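Local coordinates for alkyltransferase-like protein 1 (Schizosaccharomyces pombe, PDB 3GVA) that recognises O6-alkylguanine lesions in DNA, bending the duplex and flipping the damaged base into a hydrophobic pocket to present it for nucleotide excision repair, at residues F6-E16 with E27-P35. Numbering follows the deposited sequence.
Sequences FYTKVYDAVCE and EIARYVGMP
Ala13 and Val32 make the tightest apolar contact between 6-16 and 27-35, with Ala13 CB 3.5 Å from Val32 CG1. Ala13 CB also lies 3.9 Å from Ile28 CG2 and meets the Tyr31 ring in its plane, at the CD2 edge. Three side chains of 27-35 thus converge on this one methyl, at the point where the backbones come closest (Ala13 CA to Ile28 CA, 6.8 Å). The helical segments 6-14 and 27-31 run at 108° to each other, their axes 10.0 Å apart.

A second apolar group lies toward the start of 6-16. With CG anti to the backbone N, the Phe6 ring reaches Met34, whose CG sits at the ring edge, 3.8 Å from Phe6 CE1. Met34 SD makes an oblique Met-aromatic contact, 5.0 Å from the centroid of the Phe6 ring. Val10 CG2 lies over one face of this ring, offset toward its rim, while Val41 of helix 38-46 also touches Phe6.

Polar contacts lie at the margins. Lys9, extended until it bends at chi4, donates from NZ to Val32 O at 2.9 Å; the C=O...N angle of 112° and a 28° tilt from the carbonyl plane indicate an approach from the flank of the oxygen. Replacing Lys9 with alanine removes the ammonium, and the Val32 carbonyl, just past the helix end, would probably lose this partner. Tyr31 OH gives Glu16 OE1 a weak 3.4 Å bond, and Trp106 meets the Tyr31 ring edge-to-face.

Both helices belong to the DNA-binding domain of the MGMT family, and Tyr25, implicated in nucleotide flipping, begins helix 25-31. The chemistry implies that apolar packing joins the helices, while the lysine bond ties helix 3-14 to the turn after helix 25-31.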
loop_
_atom_site.group_PDB
_atom_site.type_symbol
_atom_site.label_atom_id
_atom_site.label_comp_id
_atom_site.label_asym_id
_atom_site.label_seq_id
_atom_site.Cartn_x
_atom_site.Cartn_y
_atom_site.Cartn_z
ATOM N N PHE A 6 -3.170 0.274 -17.729
ATOM C CA PHE A 6 -3.183 1.109 -16.528
ATOM C C PHE A 6 -2.615 0.344 -15.335
ATOM O O PHE A 6 -1.850 0.890 -14.550
ATOM C CB PHE A 6 -4.611 1.568 -16.196
ATOM C CG PHE A 6 -4.706 2.385 -14.933
ATOM C CD1 PHE A 6 -4.145 3.660 -14.867
ATOM C CD2 PHE A 6 -5.332 1.872 -13.798
ATOM C CE1 PHE A 6 -4.201 4.407 -13.691
ATOM C CE2 PHE A 6 -5.394 2.610 -12.618
ATOM C CZ PHE A 6 -4.828 3.879 -12.563
ATOM N N TYR A 7 -3.006 -0.920 -15.198
ATOM C CA TYR A 7 -2.537 -1.748 -14.096
ATOM C C TYR A 7 -1.016 -1.834 -14.076
ATOM O O TYR A 7 -0.397 -1.683 -13.027
ATOM C CB TYR A 7 -3.139 -3.158 -14.194
ATOM C CG TYR A 7 -4.573 -3.273 -13.711
ATOM C CD1 TYR A 7 -5.375 -2.144 -13.545
ATOM C CD2 TYR A 7 -5.130 -4.522 -13.426
ATOM C CE1 TYR A 7 -6.702 -2.254 -13.107
ATOM C CE2 TYR A 7 -6.453 -4.646 -12.989
ATOM C CZ TYR A 7 -7.232 -3.509 -12.830
ATOM O OH TYR A 7 -8.536 -3.628 -12.399
ATOM N N THR A 8 -0.417 -2.068 -15.240
ATOM C CA THR A 8 1.036 -2.169 -15.330
ATOM C C THR A 8 1.715 -0.851 -14.946
ATOM O O THR A 8 2.805 -0.849 -14.367
ATOM C CB THR A 8 1.477 -2.598 -16.748
ATOM O OG1 THR A 8 1.140 -1.581 -17.698
ATOM C CG2 THR A 8 0.759 -3.883 -17.145
ATOM N N LYS A 9 1.063 0.263 -15.254
ATOM C CA LYS A 9 1.593 1.589 -14.930
ATOM C C LYS A 9 1.540 1.785 -13.412
ATOM O O LYS A 9 2.407 2.434 -12.809
ATOM C CB LYS A 9 0.752 2.659 -15.628
ATOM C CG LYS A 9 1.432 4.013 -15.744
ATOM C CD LYS A 9 0.538 5.024 -16.451
ATOM C CE LYS A 9 1.303 6.297 -16.788
ATOM N NZ LYS A 9 1.986 6.886 -15.598
ATOM N N VAL A 10 0.501 1.217 -12.800
ATOM C CA VAL A 10 0.330 1.290 -11.356
ATOM C C VAL A 10 1.420 0.446 -10.699
ATOM O O VAL A 10 2.090 0.905 -9.774
ATOM C CB VAL A 10 -1.061 0.756 -10.935
ATOM C CG1 VAL A 10 -1.100 0.522 -9.431
ATOM C CG2 VAL A 10 -2.150 1.764 -11.336
ATOM N N TYR A 11 1.599 -0.787 -11.182
ATOM C CA TYR A 11 2.618 -1.665 -10.612
ATOM C C TYR A 11 4.007 -1.066 -10.739
ATOM O O TYR A 11 4.810 -1.185 -9.820
ATOM C CB TYR A 11 2.569 -3.058 -11.256
ATOM C CG TYR A 11 1.195 -3.698 -11.154
ATOM C CD1 TYR A 11 0.312 -3.345 -10.122
ATOM C CD2 TYR A 11 0.770 -4.641 -12.088
ATOM C CE1 TYR A 11 -0.960 -3.915 -10.031
ATOM C CE2 TYR A 11 -0.494 -5.222 -12.005
ATOM C CZ TYR A 11 -1.351 -4.850 -10.975
ATOM O OH TYR A 11 -2.603 -5.408 -10.895
ATOM N N ASP A 12 4.279 -0.413 -11.868
ATOM C CA ASP A 12 5.568 0.232 -12.087
ATOM C C ASP A 12 5.772 1.279 -11.010
ATOM O O ASP A 12 6.858 1.413 -10.453
ATOM C CB ASP A 12 5.623 0.947 -13.444
ATOM C CG ASP A 12 5.841 0.002 -14.595
ATOM O OD1 ASP A 12 6.624 -0.951 -14.429
ATOM O OD2 ASP A 12 5.246 0.223 -15.673
ATOM N N ALA A 13 4.716 2.028 -10.725
ATOM C CA ALA A 13 4.793 3.073 -9.720
ATOM C C ALA A 13 5.043 2.493 -8.332
ATOM O O ALA A 13 5.855 3.024 -7.575
ATOM C CB ALA A 13 3.507 3.910 -9.729
ATOM N N VAL A 14 4.348 1.412 -7.996
ATOM C CA VAL A 14 4.521 0.788 -6.688
ATOM C C VAL A 14 5.955 0.250 -6.539
ATOM O O VAL A 14 6.566 0.354 -5.470
ATOM C CB VAL A 14 3.498 -0.364 -6.477
ATOM C CG1 VAL A 14 3.752 -1.049 -5.140
ATOM C CG2 VAL A 14 2.069 0.192 -6.518
ATOM N N CYS A 15 6.491 -0.312 -7.615
ATOM C CA CYS A 15 7.854 -0.842 -7.594
ATOM C C CYS A 15 8.860 0.264 -7.290
ATOM O O CYS A 15 10.010 -0.007 -6.952
ATOM C CB CYS A 15 8.205 -1.487 -8.942
ATOM S SG CYS A 15 7.402 -3.074 -9.242
ATOM N N GLU A 16 8.429 1.513 -7.415
ATOM C CA GLU A 16 9.317 2.633 -7.132
ATOM C C GLU A 16 9.293 3.110 -5.682
ATOM O O GLU A 16 10.177 3.856 -5.275
ATOM C CB GLU A 16 9.008 3.798 -8.062
ATOM C CG GLU A 16 9.453 3.553 -9.482
ATOM C CD GLU A 16 9.198 4.748 -10.365
ATOM O OE1 GLU A 16 8.015 5.050 -10.629
ATOM O OE2 GLU A 16 10.182 5.394 -10.785
ATOM N N GLU A 27 -2.137 8.820 -3.687
ATOM C CA GLU A 27 -0.812 9.338 -4.005
ATOM C C GLU A 27 -0.293 8.732 -5.302
ATOM O O GLU A 27 0.248 9.435 -6.156
ATOM C CB GLU A 27 0.164 9.022 -2.868
ATOM C CG GLU A 27 -0.053 9.831 -1.611
ATOM C CD GLU A 27 0.257 11.302 -1.814
ATOM O OE1 GLU A 27 -0.682 12.122 -1.789
ATOM O OE2 GLU A 27 1.444 11.635 -2.007
ATOM N N ILE A 28 -0.456 7.424 -5.451
ATOM C CA ILE A 28 0.023 6.745 -6.651
ATOM C C ILE A 28 -0.721 7.242 -7.882
ATOM O O ILE A 28 -0.110 7.494 -8.925
ATOM C CB ILE A 28 -0.141 5.217 -6.528
ATOM C CG1 ILE A 28 0.774 4.687 -5.419
ATOM C CG2 ILE A 28 0.153 4.539 -7.867
ATOM C CD1 ILE A 28 2.269 4.849 -5.690
ATOM N N ALA A 29 -2.037 7.387 -7.761
ATOM C CA ALA A 29 -2.851 7.855 -8.879
ATOM C C ALA A 29 -2.383 9.228 -9.344
ATOM O O ALA A 29 -2.294 9.484 -10.537
ATOM C CB ALA A 29 -4.318 7.906 -8.476
ATOM N N ARG A 30 -2.077 10.107 -8.397
ATOM C CA ARG A 30 -1.606 11.445 -8.732
ATOM C C ARG A 30 -0.184 11.369 -9.282
ATOM O O ARG A 30 0.211 12.169 -10.136
ATOM C CB ARG A 30 -1.652 12.354 -7.494
ATOM C CG ARG A 30 -3.065 12.730 -7.036
ATOM C CD ARG A 30 -3.054 13.763 -5.898
ATOM N NE ARG A 30 -2.753 13.193 -4.581
ATOM C CZ ARG A 30 -3.614 12.483 -3.851
ATOM N NH1 ARG A 30 -4.841 12.246 -4.302
ATOM N NH2 ARG A 30 -3.253 12.013 -2.660
ATOM N N TYR A 31 0.578 10.393 -8.801
ATOM C CA TYR A 31 1.954 10.212 -9.249
ATOM C C TYR A 31 2.053 9.744 -10.707
ATOM O O TYR A 31 2.957 10.157 -11.432
ATOM C CB TYR A 31 2.676 9.209 -8.349
ATOM C CG TYR A 31 4.112 8.972 -8.745
ATOM C CD1 TYR A 31 5.055 9.991 -8.652
ATOM C CD2 TYR A 31 4.532 7.724 -9.206
ATOM C CE1 TYR A 31 6.383 9.774 -9.004
ATOM C CE2 TYR A 31 5.855 7.500 -9.562
ATOM C CZ TYR A 31 6.773 8.529 -9.455
ATOM O OH TYR A 31 8.087 8.309 -9.785
ATOM N N VAL A 32 1.136 8.880 -11.133
ATOM C CA VAL A 32 1.159 8.380 -12.503
ATOM C C VAL A 32 0.334 9.224 -13.475
ATOM O O VAL A 32 0.023 8.774 -14.579
ATOM C CB VAL A 32 0.674 6.913 -12.588
ATOM C CG1 VAL A 32 1.569 6.027 -11.753
ATOM C CG2 VAL A 32 -0.773 6.801 -12.148
ATOM N N GLY A 33 -0.022 10.436 -13.056
ATOM C CA GLY A 33 -0.790 11.339 -13.904
ATOM C C GLY A 33 -2.247 10.982 -14.155
ATOM O O GLY A 33 -2.795 11.324 -15.207
ATOM N N MET A 34 -2.881 10.313 -13.198
ATOM C CA MET A 34 -4.282 9.916 -13.327
ATOM C C MET A 34 -4.976 10.209 -11.993
ATOM O O MET A 34 -5.602 9.328 -11.398
ATOM C CB MET A 34 -4.369 8.419 -13.640
ATOM C CG MET A 34 -3.523 7.971 -14.819
ATOM S SD MET A 34 -4.522 7.521 -16.241
ATOM C CE MET A 34 -4.838 9.123 -16.925
ATOM N N PRO A 35 -4.887 11.462 -11.526
ATOM C CA PRO A 35 -5.471 11.933 -10.263
ATOM C C PRO A 35 -6.885 11.488 -9.890
ATOM O O PRO A 35 -7.207 11.412 -8.708
ATOM C CB PRO A 35 -5.341 13.455 -10.369
ATOM C CG PRO A 35 -5.324 13.701 -11.854
ATOM C CD PRO A 35 -4.427 12.605 -12.334
#